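Side-chain contacts in N-acetylglucosamine-6-phosphate deacetylase (Mycobacterium smegmatis, PDB 6FV4), which probably hydrolyses the acetamide of N-acetylglucosamine-6-phosphate, releasing acetate, as a metal-dependent deacetylase of carbohydrate metabolism: residues F81-T85 against D86-A90; Q271-G274 against P275-S279; T288-D292 against G293-L297; Q326-R329 against L330-H334; V347-A350 against C351-A355. The protein carries 1 engineered substitution. All blocks are in the same frame, centred on the assembly; numbering follows the deposited sequence.

How the contacts relate
All five contacts are local, each between adjacent parts of one continuous piece of chain, and they follow one another in numerical order within the amidohydrolase part of the chain. Two groups emerge in space. Contacts 2, 4 and 5 gather round helix 339-357: contact 5 lies on it, with its centre about 11 Å from that of contact 2 and about 13 Å from that of contact 4, and it touches both. Contacts 1 and 3 lie on the same side of the chain's centre, their centres about 16 Å apart, without touching. The set samples a helix start, a helix exit, a strand entry, a regular helical turn and a helix with a widened turn, each shaped by local contacts.

Contact 1 of 5, residues F81-T85 against D86-A90; sequences FSAAT and DDETA
Thr85 meets Glu88 because its first torsion (chi1 68°) sets OG1 between its own backbone N and carbonyl carbon, facing the first turn of helix 86-98. This is a classical N-cap: Glu88 N donates to Thr85 OG1 at 3.2 Å with an N-H...O angle of 161°, so the hydroxyl supplies an acceptor to an amide at the start of the helix. The main chain adds the first regular turn, Thr89 N donating to Thr85 O at 2.9 Å.

The Glu88 chain passes at a slant beside the Thr85 hydroxyl, with CG of Glu88 3.1 Å from OG1 of Thr85, and bends at chi2 (-128°), which lays its carboxylate alongside Ala83; CB of Ala83 is 3.5 Å from CD of Glu88. Two outside partners fix the acidic ends nearby, as Glu88 OE1 accepts from Asn80 N and Asp86 OD1 forms a salt bridge with Arg125. One water links OG1 of Thr85 to OE2 of Glu88, while another accepts from Thr85 N and donates to Thr89 OG1, tying the cap residue to the turn above it.

Deeper in, Phe81 and Thr89 cross at about a right angle. Thr89 also reaches Gln126 through OG1, and Phe81 lies about 5 Å, side chain to side chain, from the zinc ligand His74. The touch itself is at the ring edge, where CE1 of Phe81 comes within 3.9 Å of CG2 of Thr89.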
loop_
_atom_site.group_PDB
_atom_site.type_symbol
_atom_site.label_atom_id
_atom_site.label_comp_id
_atom_site.label_asym_id
_atom_site.label_seq_id
_atom_site.Cartn_x
_atom_site.Cartn_y
_atom_site.Cartn_z
ATOM N N PHE B 81 24.951 4.944 21.953
ATOM C CA PHE B 81 25.003 6.402 21.822
ATOM C C PHE B 81 24.414 7.097 23.043
ATOM O O PHE B 81 24.904 8.161 23.441
ATOM C CB PHE B 81 24.287 6.869 20.549
ATOM C CG PHE B 81 24.983 6.468 19.283
ATOM C CD1 PHE B 81 26.323 6.739 19.097
ATOM C CD2 PHE B 81 24.292 5.795 18.281
ATOM C CE1 PHE B 81 26.967 6.354 17.934
ATOM C CE2 PHE B 81 24.923 5.419 17.112
ATOM C CZ PHE B 81 26.257 5.686 16.932
ATOM N N SER B 82 23.400 6.497 23.684
ATOM C CA SER B 82 22.831 7.090 24.894
ATOM C C SER B 82 23.842 7.241 26.036
ATOM O O SER B 82 23.562 7.977 26.988
ATOM C CB SER B 82 21.640 6.265 25.377
ATOM O OG SER B 82 22.054 4.963 25.742
ATOM N N ALA B 83 24.996 6.564 25.970
ATOM C CA ALA B 83 26.069 6.801 26.936
ATOM C C ALA B 83 26.711 8.170 26.743
ATOM O O ALA B 83 27.172 8.786 27.717
ATOM C CB ALA B 83 27.133 5.708 26.815
ATOM N N ALA B 84 26.763 8.645 25.497
ATOM C CA ALA B 84 27.324 9.950 25.150
ATOM C C ALA B 84 28.755 10.086 25.655
ATOM O O ALA B 84 29.129 11.087 26.268
ATOM C CB ALA B 84 26.444 11.092 25.672
ATOM N N THR B 85 29.562 9.061 25.390
ATOM C CA THR B 85 30.979 9.075 25.714
ATOM C C THR B 85 31.782 8.790 24.455
ATOM O O THR B 85 31.299 8.129 23.529
ATOM C CB THR B 85 31.337 8.046 26.811
ATOM O OG1 THR B 85 31.186 6.714 26.304
ATOM C CG2 THR B 85 30.456 8.223 28.036
ATOM N N ASP B 86 33.011 9.305 24.427
ATOM C CA ASP B 86 33.879 9.100 23.271
ATOM C C ASP B 86 34.131 7.626 23.011
ATOM O O ASP B 86 34.251 7.208 21.853
ATOM C CB ASP B 86 35.213 9.826 23.469
ATOM C CG ASP B 86 35.067 11.337 23.410
ATOM O OD1 ASP B 86 34.060 11.810 22.841
ATOM O OD2 ASP B 86 35.957 12.053 23.917
ATOM N N ASP B 87 34.203 6.823 24.071
ATOM C CA ASP B 87 34.522 5.412 23.912
ATOM C C ASP B 87 33.331 4.632 23.355
ATOM O O ASP B 87 33.489 3.805 22.448
ATOM C CB ASP B 87 34.983 4.855 25.258
ATOM C CG ASP B 87 35.040 3.346 25.283
ATOM O OD1 ASP B 87 35.529 2.734 24.302
ATOM O OD2 ASP B 87 34.593 2.760 26.296
ATOM N N GLU B 88 32.127 4.893 23.866
ATOM C CA GLU B 88 30.967 4.173 23.357
ATOM C C GLU B 88 30.627 4.621 21.942
ATOM O O GLU B 88 30.315 3.789 21.086
ATOM C CB GLU B 88 29.779 4.358 24.297
ATOM C CG GLU B 88 30.071 3.849 25.689
ATOM C CD GLU B 88 29.046 2.882 26.219
ATOM O OE1 GLU B 88 28.299 2.275 25.418
ATOM O OE2 GLU B 88 28.986 2.723 27.459
ATOM N N THR B 89 30.690 5.926 21.675
ATOM C CA THR B 89 30.404 6.400 20.326
ATOM C C THR B 89 31.431 5.878 19.333
ATOM O O THR B 89 31.075 5.480 18.216
ATOM C CB THR B 89 30.347 7.921 20.308
ATOM O OG1 THR B 89 29.268 8.337 21.147
ATOM C CG2 THR B 89 30.090 8.443 18.875
ATOM N N ALA B 90 32.705 5.845 19.731
ATOM C CA ALA B 90 33.743 5.372 18.820
ATOM C C ALA B 90 33.523 3.910 18.438
ATOM O O ALA B 90 33.733 3.529 17.283
ATOM C CB ALA B 90 35.125 5.562 19.432
HETATM O O HOH W 1 28.195 7.331 23.514
HETATM O O HOH W 2 31.140 4.916 28.516
#

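Contact 2 of 5, residues Q271-G274 against P275-S279; sequences QTVG and PERLS
Between Val273 and Arg277, whose CA atoms lie 5.7 Å apart, the chain leaves helix 263-273 and turns into strand 278-281. Gly274 makes the break: with phi at 95° and psi near 180° it takes a conformation in which a CB would press on the preceding carbonyl oxygen, which accounts for glycine here. A type I beta turn then runs from Gly274 to Arg277, with Pro275 at its first corner.

Water fills in for the main-chain bonds that the turn lacks. One molecule donates to Val273 O at 2.8 Å and accepts from Glu276 N at 3.0 Å, bridging the last helical carbonyl to the turn; a second donates to Gly274 O and accepts only weakly from Leu278 N. Arg277 N, by contrast, is buried with no partner in the model.

The principal side-chain pair is Val273 and Arg277. Val273 CB sits over one face of the guanidinium, 3.7 Å above its plane and displaced toward the rim, while CG2 of Val273 packs on CB of Arg277 at 3.7 Å. A bend at chi3 (40°) folds the arginine back over the valine. Its planar head is held by carbonyls, NE donating to Val250 O and NH1 to Thr245 O, so the aliphatic contact does not cost the charge its polar partners.

The turn is the return leg of a beta-alpha-beta crossover in the barrel: strand 251-255, helix 263-273, then strand 278-281 parallel to the first, with Pro275 resting on Leu345 of helix 339-357.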
loop_
_atom_site.group_PDB
_atom_site.type_symbol
_atom_site.label_atom_id
_atom_site.label_comp_id
_atom_site.label_asym_id
_atom_site.label_seq_id
_atom_site.Cartn_x
_atom_site.Cartn_y
_atom_site.Cartn_z
ATOM N N GLN B 271 5.875 -0.435 -3.186
ATOM C CA GLN B 271 4.907 -0.326 -4.274
ATOM C C GLN B 271 3.998 0.887 -4.071
ATOM O O GLN B 271 3.685 1.602 -5.030
ATOM C CB GLN B 271 4.114 -1.650 -4.361
ATOM C CG GLN B 271 3.115 -1.805 -5.480
ATOM C CD GLN B 271 2.427 -3.197 -5.493
ATOM O OE1 GLN B 271 2.583 -4.013 -4.566
ATOM N NE2 GLN B 271 1.673 -3.463 -6.557
ATOM N N THR B 272 3.612 1.169 -2.826
ATOM C CA THR B 272 2.712 2.291 -2.540
ATOM C C THR B 272 3.412 3.647 -2.683
ATOM O O THR B 272 2.896 4.549 -3.350
ATOM C CB THR B 272 2.124 2.157 -1.125
ATOM O OG1 THR B 272 1.517 0.873 -0.967
ATOM C CG2 THR B 272 1.061 3.222 -0.872
ATOM N N VAL B 273 4.574 3.834 -2.053
ATOM C CA VAL B 273 5.112 5.194 -1.947
ATOM C C VAL B 273 6.067 5.552 -3.074
ATOM O O VAL B 273 6.336 6.744 -3.285
ATOM C CB VAL B 273 5.811 5.434 -0.597
ATOM C CG1 VAL B 273 4.877 5.099 0.521
ATOM C CG2 VAL B 273 7.115 4.626 -0.488
ATOM N N GLY B 274 6.589 4.566 -3.799
ATOM C CA GLY B 274 7.496 4.822 -4.895
ATOM C C GLY B 274 8.949 4.732 -4.471
ATOM O O GLY B 274 9.259 4.512 -3.299
ATOM N N PRO B 275 9.874 4.929 -5.418
ATOM C CA PRO B 275 11.300 4.730 -5.123
ATOM C C PRO B 275 11.946 5.845 -4.304
ATOM O O PRO B 275 13.053 5.634 -3.791
ATOM C CB PRO B 275 11.947 4.653 -6.519
ATOM C CG PRO B 275 10.787 4.697 -7.520
ATOM C CD PRO B 275 9.651 5.340 -6.819
ATOM N N GLU B 276 11.299 7.003 -4.165
ATOM C CA GLU B 276 11.874 8.170 -3.503
ATOM C C GLU B 276 11.491 8.305 -2.042
ATOM O O GLU B 276 12.015 9.197 -1.373
ATOM C CB GLU B 276 11.420 9.471 -4.186
ATOM C CG GLU B 276 12.379 10.016 -5.201
ATOM C CD GLU B 276 12.774 8.955 -6.181
ATOM O OE1 GLU B 276 13.979 8.835 -6.496
ATOM O OE2 GLU B 276 11.871 8.216 -6.621
ATOM N N ARG B 277 10.552 7.507 -1.545
ATOM C CA ARG B 277 9.870 7.866 -0.313
ATOM C C ARG B 277 10.044 6.841 0.799
ATOM O O ARG B 277 9.356 6.942 1.817
ATOM C CB ARG B 277 8.387 8.123 -0.581
ATOM C CG ARG B 277 8.106 9.338 -1.461
ATOM C CD ARG B 277 6.627 9.702 -1.408
ATOM N NE ARG B 277 6.142 9.546 -0.048
ATOM C CZ ARG B 277 4.938 9.106 0.313
ATOM N NH1 ARG B 277 4.023 8.762 -0.593
ATOM N NH2 ARG B 277 4.662 8.985 1.610
ATOM N N LEU B 278 10.969 5.895 0.661
ATOM C CA LEU B 278 11.281 4.951 1.727
ATOM C C LEU B 278 12.763 5.010 2.061
ATOM O O LEU B 278 13.610 5.027 1.162
ATOM C CB LEU B 278 10.879 3.505 1.359
ATOM C CG LEU B 278 10.978 2.532 2.553
ATOM C CD1 LEU B 278 9.902 1.449 2.432
ATOM C CD2 LEU B 278 12.338 1.869 2.644
ATOM N N SER B 279 13.064 5.037 3.362
ATOM C CA SER B 279 14.421 4.973 3.886
ATOM C C SER B 279 14.632 3.646 4.600
ATOM O O SER B 279 13.837 3.277 5.471
ATOM C CB SER B 279 14.677 6.104 4.895
ATOM O OG SER B 279 14.593 7.365 4.278
HETATM O O HOH W 3 8.515 7.856 -4.701
HETATM O O HOH W 4 11.523 3.896 -1.895
#

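Contact 3 of 5, residues T288-D292 against G293-L297; sequences TGMSD and GVYRL
The ring of Tyr295 has Met290 over one face and the carbonyl oxygen of Ser291 at its edge. CE of Met290 stands 3.6 Å from the ring centroid, 18° off the normal, a CH-pi contact shifted toward the CD1-CE1 side. The sulfur follows it: SD is 4.2 Å from the same centroid and also over the face, so the pair is a Met-aromatic contact made by thioether and methyl together. The two side chains slide past each other in opposite directions, and the turn at chi3 of Met290 (87°) lays the methyl over the ring.

At the far end of the ring, Tyr295 OH donates to Ser291 O at 2.8 Å. The oxygen lies in the ring plane, but the donor approaches from above the carbonyl plane, 55° out of it, and so does not use a lone-pair direction. Ring rotation is thus limited twice, by the methionine on a face and by the bond at the hydroxyl.

The setting is the entry into a three-stranded antiparallel sheet, of which 293-297 is an outermost strand within the chain. Gly293 and Tyr295 make backbone hydrogen bonds to Val304 and Ile302 of strand 300-305. Just ahead of the strand, Asp292 OD2 accepts from Ala306 N, tying the loop to the turn between strands 300-305 and 308-311. Gly293 adopts an extended conformation with positive phi, where a CB would collide with the oxygen of Asp292.

Two residues on from the tyrosine, Leu297 points to the same side of the strand, and its CD1 meets SD of Met290 at 4.1 Å.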
loop_
_atom_site.group_PDB
_atom_site.type_symbol
_atom_site.label_atom_id
_atom_site.label_comp_id
_atom_site.label_asym_id
_atom_site.label_seq_id
_atom_site.Cartn_x
_atom_site.Cartn_y
_atom_site.Cartn_z
ATOM N N THR B 288 24.732 -5.019 18.213
ATOM C CA THR B 288 24.961 -5.241 16.791
ATOM C C THR B 288 26.433 -5.486 16.494
ATOM O O THR B 288 27.303 -4.720 16.920
ATOM C CB THR B 288 24.462 -4.029 16.002
ATOM O OG1 THR B 288 23.086 -3.796 16.328
ATOM C CG2 THR B 288 24.602 -4.271 14.492
ATOM N N GLY B 289 26.708 -6.567 15.762
ATOM C CA GLY B 289 28.054 -6.891 15.327
ATOM C C GLY B 289 28.920 -7.607 16.339
ATOM O O GLY B 289 30.102 -7.851 16.058
ATOM N N MET B 290 28.389 -7.951 17.505
ATOM C CA MET B 290 29.178 -8.638 18.516
ATOM C C MET B 290 29.051 -10.145 18.361
ATOM O O MET B 290 28.017 -10.658 17.930
ATOM C CB MET B 290 28.739 -8.229 19.921
ATOM C CG MET B 290 28.862 -6.741 20.173
ATOM S SD MET B 290 28.410 -6.371 21.866
ATOM C CE MET B 290 29.998 -6.624 22.651
ATOM N N SER B 291 30.123 -10.845 18.719
ATOM C CA SER B 291 30.121 -12.297 18.722
ATOM C C SER B 291 29.162 -12.824 19.780
ATOM O O SER B 291 28.728 -12.103 20.686
ATOM C CB SER B 291 31.527 -12.835 18.997
ATOM O OG SER B 291 32.477 -12.290 18.099
ATOM N N ASP B 292 28.845 -14.113 19.660
ATOM C CA ASP B 292 28.012 -14.765 20.657
ATOM C C ASP B 292 28.639 -14.631 22.038
ATOM O O ASP B 292 29.859 -14.721 22.200
ATOM C CB ASP B 292 27.808 -16.240 20.296
ATOM C CG ASP B 292 26.704 -16.441 19.279
ATOM O OD1 ASP B 292 26.354 -15.468 18.583
ATOM O OD2 ASP B 292 26.172 -17.571 19.183
ATOM N N GLY B 293 27.798 -14.390 23.030
ATOM C CA GLY B 293 28.267 -14.237 24.389
ATOM C C GLY B 293 27.285 -13.423 25.202
ATOM O O GLY B 293 26.229 -13.018 24.728
ATOM N N VAL B 294 27.663 -13.196 26.453
ATOM C CA VAL B 294 26.874 -12.394 27.371
ATOM C C VAL B 294 27.662 -11.124 27.652
ATOM O O VAL B 294 28.889 -11.161 27.806
ATOM C CB VAL B 294 26.543 -13.160 28.667
ATOM C CG1 VAL B 294 25.685 -12.299 29.596
ATOM C CG2 VAL B 294 25.829 -14.460 28.340
ATOM N N TYR B 295 26.962 -9.998 27.689
ATOM C CA TYR B 295 27.616 -8.703 27.692
ATOM C C TYR B 295 26.862 -7.741 28.587
ATOM O O TYR B 295 25.630 -7.762 28.643
ATOM C CB TYR B 295 27.709 -8.104 26.284
ATOM C CG TYR B 295 28.489 -8.934 25.297
ATOM C CD1 TYR B 295 29.882 -8.892 25.277
ATOM C CD2 TYR B 295 27.837 -9.745 24.370
ATOM C CE1 TYR B 295 30.607 -9.639 24.368
ATOM C CE2 TYR B 295 28.557 -10.502 23.449
ATOM C CZ TYR B 295 29.942 -10.448 23.458
ATOM O OH TYR B 295 30.674 -11.179 22.549
ATOM N N ARG B 296 27.615 -6.883 29.266
ATOM C CA ARG B 296 27.056 -5.782 30.030
ATOM C C ARG B 296 27.000 -4.560 29.122
ATOM O O ARG B 296 28.037 -3.968 28.809
ATOM C CB ARG B 296 27.910 -5.507 31.263
ATOM C CG ARG B 296 27.346 -4.435 32.175
ATOM C CD ARG B 296 25.880 -4.707 32.510
ATOM N NE ARG B 296 25.425 -3.852 33.605
ATOM C CZ ARG B 296 24.225 -3.926 34.168
ATOM N NH1 ARG B 296 23.342 -4.822 33.737
ATOM N NH2 ARG B 296 23.911 -3.095 35.160
ATOM N N LEU B 297 25.797 -4.163 28.717
ATOM C CA LEU B 297 25.603 -3.061 27.773
ATOM C C LEU B 297 24.610 -2.078 28.381
ATOM O O LEU B 297 23.401 -2.336 28.394
ATOM C CB LEU B 297 25.112 -3.575 26.421
ATOM C CG LEU B 297 26.032 -4.591 25.737
ATOM C CD1 LEU B 297 25.429 -5.131 24.410
ATOM C CD2 LEU B 297 27.417 -3.976 25.529
#

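Contact 4 of 5, residues Q326-R329 against L330-H334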
loop_
_atom_site.group_PDB
_atom_site.type_symbol
_atom_site.label_atom_id
_atom_site.label_comp_id
_atom_site.label_asym_id
_atom_site.label_seq_id
_atom_site.Cartn_x
_atom_site.Cartn_y
_atom_site.Cartn_z
ATOM N N GLN B 326 23.317 -5.441 5.942
ATOM C CA GLN B 326 22.320 -6.508 5.944
ATOM C C GLN B 326 20.986 -6.027 5.388
ATOM O O GLN B 326 20.338 -6.745 4.620
ATOM C CB GLN B 326 22.133 -7.068 7.358
ATOM C CG GLN B 326 23.287 -7.940 7.840
ATOM C CD GLN B 326 23.256 -8.173 9.343
ATOM O OE1 GLN B 326 23.828 -7.398 10.104
ATOM N NE2 GLN B 326 22.607 -9.254 9.775
ATOM N N VAL B 327 20.545 -4.825 5.761
ATOM C CA VAL B 327 19.244 -4.380 5.272
ATOM C C VAL B 327 19.303 -4.085 3.776
ATOM O O VAL B 327 18.336 -4.356 3.044
ATOM C CB VAL B 327 18.723 -3.174 6.069
ATOM C CG1 VAL B 327 18.671 -3.507 7.568
ATOM C CG2 VAL B 327 19.563 -1.958 5.810
ATOM N N PHE B 328 20.435 -3.551 3.295
ATOM C CA PHE B 328 20.622 -3.348 1.859
ATOM C C PHE B 328 20.463 -4.664 1.098
ATOM O O PHE B 328 19.732 -4.739 0.101
ATOM C CB PHE B 328 22.004 -2.745 1.596
ATOM C CG PHE B 328 22.276 -2.420 0.135
ATOM C CD1 PHE B 328 21.854 -1.219 -0.416
ATOM C CD2 PHE B 328 22.968 -3.309 -0.674
ATOM C CE1 PHE B 328 22.122 -0.905 -1.761
ATOM C CE2 PHE B 328 23.227 -3.009 -2.015
ATOM C CZ PHE B 328 22.800 -1.805 -2.555
ATOM N N ARG B 329 21.158 -5.705 1.553
ATOM C CA ARG B 329 21.120 -6.998 0.879
ATOM C C ARG B 329 19.731 -7.622 0.963
ATOM O O ARG B 329 19.256 -8.218 -0.009
ATOM C CB ARG B 329 22.190 -7.904 1.493
ATOM C CG ARG B 329 22.373 -9.268 0.870
ATOM C CD ARG B 329 23.642 -9.963 1.414
ATOM N NE ARG B 329 23.836 -9.781 2.856
ATOM C CZ ARG B 329 24.852 -9.120 3.417
ATOM N NH1 ARG B 329 25.800 -8.563 2.666
ATOM N NH2 ARG B 329 24.924 -9.016 4.739
ATOM N N LEU B 330 19.045 -7.467 2.105
ATOM C CA LEU B 330 17.668 -7.954 2.209
ATOM C C LEU B 330 16.714 -7.121 1.356
ATOM O O LEU B 330 15.778 -7.657 0.749
ATOM C CB LEU B 330 17.227 -7.964 3.676
ATOM C CG LEU B 330 17.788 -9.122 4.507
ATOM C CD1 LEU B 330 17.449 -9.001 5.994
ATOM C CD2 LEU B 330 17.274 -10.472 3.919
ATOM N N ALA B 331 16.931 -5.809 1.291
ATOM C CA ALA B 331 16.132 -4.967 0.406
ATOM C C ALA B 331 16.246 -5.423 -1.049
ATOM O O ALA B 331 15.239 -5.504 -1.763
ATOM C CB ALA B 331 16.566 -3.503 0.549
ATOM N N VAL B 332 17.468 -5.720 -1.508
ATOM C CA VAL B 332 17.665 -6.161 -2.890
ATOM C C VAL B 332 17.002 -7.521 -3.109
ATOM O O VAL B 332 16.447 -7.801 -4.181
ATOM C CB VAL B 332 19.169 -6.215 -3.227
ATOM C CG1 VAL B 332 19.383 -6.802 -4.626
ATOM C CG2 VAL B 332 19.826 -4.831 -3.123
ATOM N N ALA B 333 17.045 -8.381 -2.094
ATOM C CA ALA B 333 16.525 -9.737 -2.244
ATOM C C ALA B 333 15.003 -9.757 -2.247
ATOM O O ALA B 333 14.384 -10.558 -2.965
ATOM C CB ALA B 333 17.073 -10.616 -1.126
ATOM N N HIS B 334 14.375 -8.883 -1.463
ATOM C CA HIS B 334 12.944 -8.974 -1.229
ATOM C C HIS B 334 12.124 -7.898 -1.919
ATOM O O HIS B 334 10.906 -7.868 -1.730
ATOM C CB HIS B 334 12.659 -8.950 0.272
ATOM C CG HIS B 334 13.160 -10.159 0.997
ATOM N ND1 HIS B 334 12.719 -11.434 0.713
ATOM C CD2 HIS B 334 14.065 -10.288 1.995
ATOM C CE1 HIS B 334 13.334 -12.296 1.502
ATOM N NE2 HIS B 334 14.151 -11.625 2.295
#
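Phe328 and Val332 cross obliquely, one helical turn apart, with the valine methyl placed over a face of the aromatic ring. Val332 CG2 is 4.3 Å from the ring centroid and 21° off the normal, a CH-pi contact displaced toward the rim, and its nearest ring atom is CE2 of Phe328 at 4.0 Å. With chi1 of Phe328 at -177°, CG lies opposite the backbone N and the ring is carried out from the helix. The same methyl also rests on the main chain, with CG2 of Val332 only 3.2 Å from Phe328 O, so the carbonyl and the ring both border it.

Leu330 takes a different course. Its CB and CG lie against the backbone of the preceding turn, CG coming within 3.5 Å of Gln326 O, while the Gln326 side chain turns outward, where OE1 is hydrogen-bonded with Thr323 OG1.

Beneath the side chains run four consecutive hydrogen bonds. Leu330 N donates to Gln326 O at 2.9 Å, Ala331 N to Val327 O at 2.7 Å and Val332 N to Phe328 O at 2.9 Å. The fourth, from Ala333 N to Arg329 O, is more bent at 142°.

Phe328 also meets the ring of Phe68, and together with Val332 it packs on Ala346 of helix 339-357. The arrangement is the i to i+4 pairing of a regular alpha helix, here on the buried face that helix 324-334 turns to its successor in the amidohydrolase fold.

Contact 5 of 5, residues V347-A350 against C351-A355; sequences VRQA and CVNPA
Cys351, Arg348 and Ala350 dominate this contact, which surrounds a widened turn of the backbone beginning at Arg348. Cys351 folds back on the turn before it: with chi1 at -46°, SG is swung beside its own N and lies 3.4 Å from Val347 O, while CG1 of Val347 flanks the sulfur at 4.2 Å. The backbone bond beneath is weak, since Cys351 N points poorly at Val347 O.

Arg348 contributes chiefly its carbonyl. Asn353 N donates to Arg348 O at 2.7 Å and 164°, in the carbonyl plane, and this i to i+5 bond marks a pi-type turn within helix 339-357. Val352 N is shared weakly between Val347 O and Arg348 O, as expected where the helix changes its repeat. Pro354 follows and has no N-H to give; its CD instead packs 3.3 Å from Gln349 O, and the helix kinks there. Beyond the backbone, the extended Arg348 chain runs away to a salt bridge with Glu276.

Ala350 borders the cysteine from the other segment, its CB 3.4 Å from Cys351 N and 4.2 Å from Cys351 SG. Outward, the same residue packs on Leu280, Phe68 and Phe328, between strands and the preceding helix. Asn353 lies alongside Gln349, both side chains pointing the same way, and Asn353 ND2 donates to Pro275 O and Leu278 O, gripping the turn that leads into strand 278-281.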
loop_
_atom_site.group_PDB
_atom_site.type_symbol
_atom_site.label_atom_id
_atom_site.label_comp_id
_atom_site.label_asym_id
_atom_site.label_seq_id
_atom_site.Cartn_x
_atom_site.Cartn_y
_atom_site.Cartn_z
ATOM N N VAL B 347 19.809 1.445 -3.564
ATOM C CA VAL B 347 20.711 2.581 -3.385
ATOM C C VAL B 347 19.926 3.844 -3.045
ATOM O O VAL B 347 20.338 4.640 -2.191
ATOM C CB VAL B 347 21.595 2.768 -4.632
ATOM C CG1 VAL B 347 22.219 4.159 -4.635
ATOM C CG2 VAL B 347 22.680 1.730 -4.648
ATOM N N ARG B 348 18.780 4.050 -3.688
ATOM C CA ARG B 348 17.921 5.169 -3.304
ATOM C C ARG B 348 17.468 5.041 -1.851
ATOM O O ARG B 348 17.502 6.013 -1.088
ATOM C CB ARG B 348 16.709 5.235 -4.224
ATOM C CG ARG B 348 16.936 6.027 -5.506
ATOM C CD ARG B 348 15.944 5.600 -6.579
ATOM N NE ARG B 348 15.735 6.645 -7.587
ATOM C CZ ARG B 348 16.454 6.783 -8.697
ATOM N NH1 ARG B 348 17.443 5.937 -8.969
ATOM N NH2 ARG B 348 16.183 7.765 -9.545
ATOM N N GLN B 349 17.037 3.843 -1.451
ATOM C CA GLN B 349 16.465 3.688 -0.117
ATOM C C GLN B 349 17.519 3.719 0.983
ATOM O O GLN B 349 17.202 4.085 2.122
ATOM C CB GLN B 349 15.685 2.383 -0.036
ATOM C CG GLN B 349 14.458 2.380 -0.926
ATOM C CD GLN B 349 13.742 1.066 -0.880
ATOM O OE1 GLN B 349 14.354 0.036 -0.579
ATOM N NE2 GLN B 349 12.431 1.086 -1.154
ATOM N N ALA B 350 18.750 3.287 0.696
ATOM C CA ALA B 350 19.771 3.186 1.732
ATOM C C ALA B 350 20.740 4.358 1.732
ATOM O O ALA B 350 21.512 4.498 2.692
ATOM C CB ALA B 350 20.574 1.889 1.575
ATOM N N CYS B 351 20.723 5.185 0.680
ATOM C CA CYS B 351 21.704 6.246 0.484
ATOM C C CYS B 351 21.051 7.596 0.194
ATOM O O CYS B 351 21.307 8.570 0.913
ATOM C CB CYS B 351 22.675 5.888 -0.653
ATOM S SG CYS B 351 23.349 4.178 -0.630
ATOM N N VAL B 352 20.208 7.692 -0.828
ATOM C CA VAL B 352 19.730 9.011 -1.260
ATOM C C VAL B 352 18.522 9.472 -0.456
ATOM O O VAL B 352 18.513 10.585 0.086
ATOM C CB VAL B 352 19.425 9.018 -2.769
ATOM C CG1 VAL B 352 19.018 10.431 -3.194
ATOM C CG2 VAL B 352 20.633 8.536 -3.554
ATOM N N ASN B 353 17.488 8.649 -0.375
ATOM C CA ASN B 353 16.266 9.049 0.321
ATOM C C ASN B 353 16.525 9.453 1.759
ATOM O O ASN B 353 15.962 10.469 2.196
ATOM C CB ASN B 353 15.226 7.920 0.274
ATOM C CG ASN B 353 14.868 7.516 -1.155
ATOM O OD1 ASN B 353 15.203 8.220 -2.093
ATOM N ND2 ASN B 353 14.179 6.382 -1.311
ATOM N N PRO B 354 17.286 8.695 2.559
ATOM C CA PRO B 354 17.466 9.119 3.956
ATOM C C PRO B 354 18.285 10.388 4.090
ATOM O O PRO B 354 18.015 11.193 4.988
ATOM C CB PRO B 354 18.159 7.917 4.605
ATOM C CG PRO B 354 18.712 7.119 3.496
ATOM C CD PRO B 354 17.831 7.343 2.325
ATOM N N ALA B 355 19.310 10.572 3.257
ATOM C CA ALA B 355 20.097 11.797 3.342
ATOM C C ALA B 355 19.240 13.001 2.995
ATOM O O ALA B 355 19.343 14.063 3.632
ATOM C CB ALA B 355 21.317 11.711 2.422
#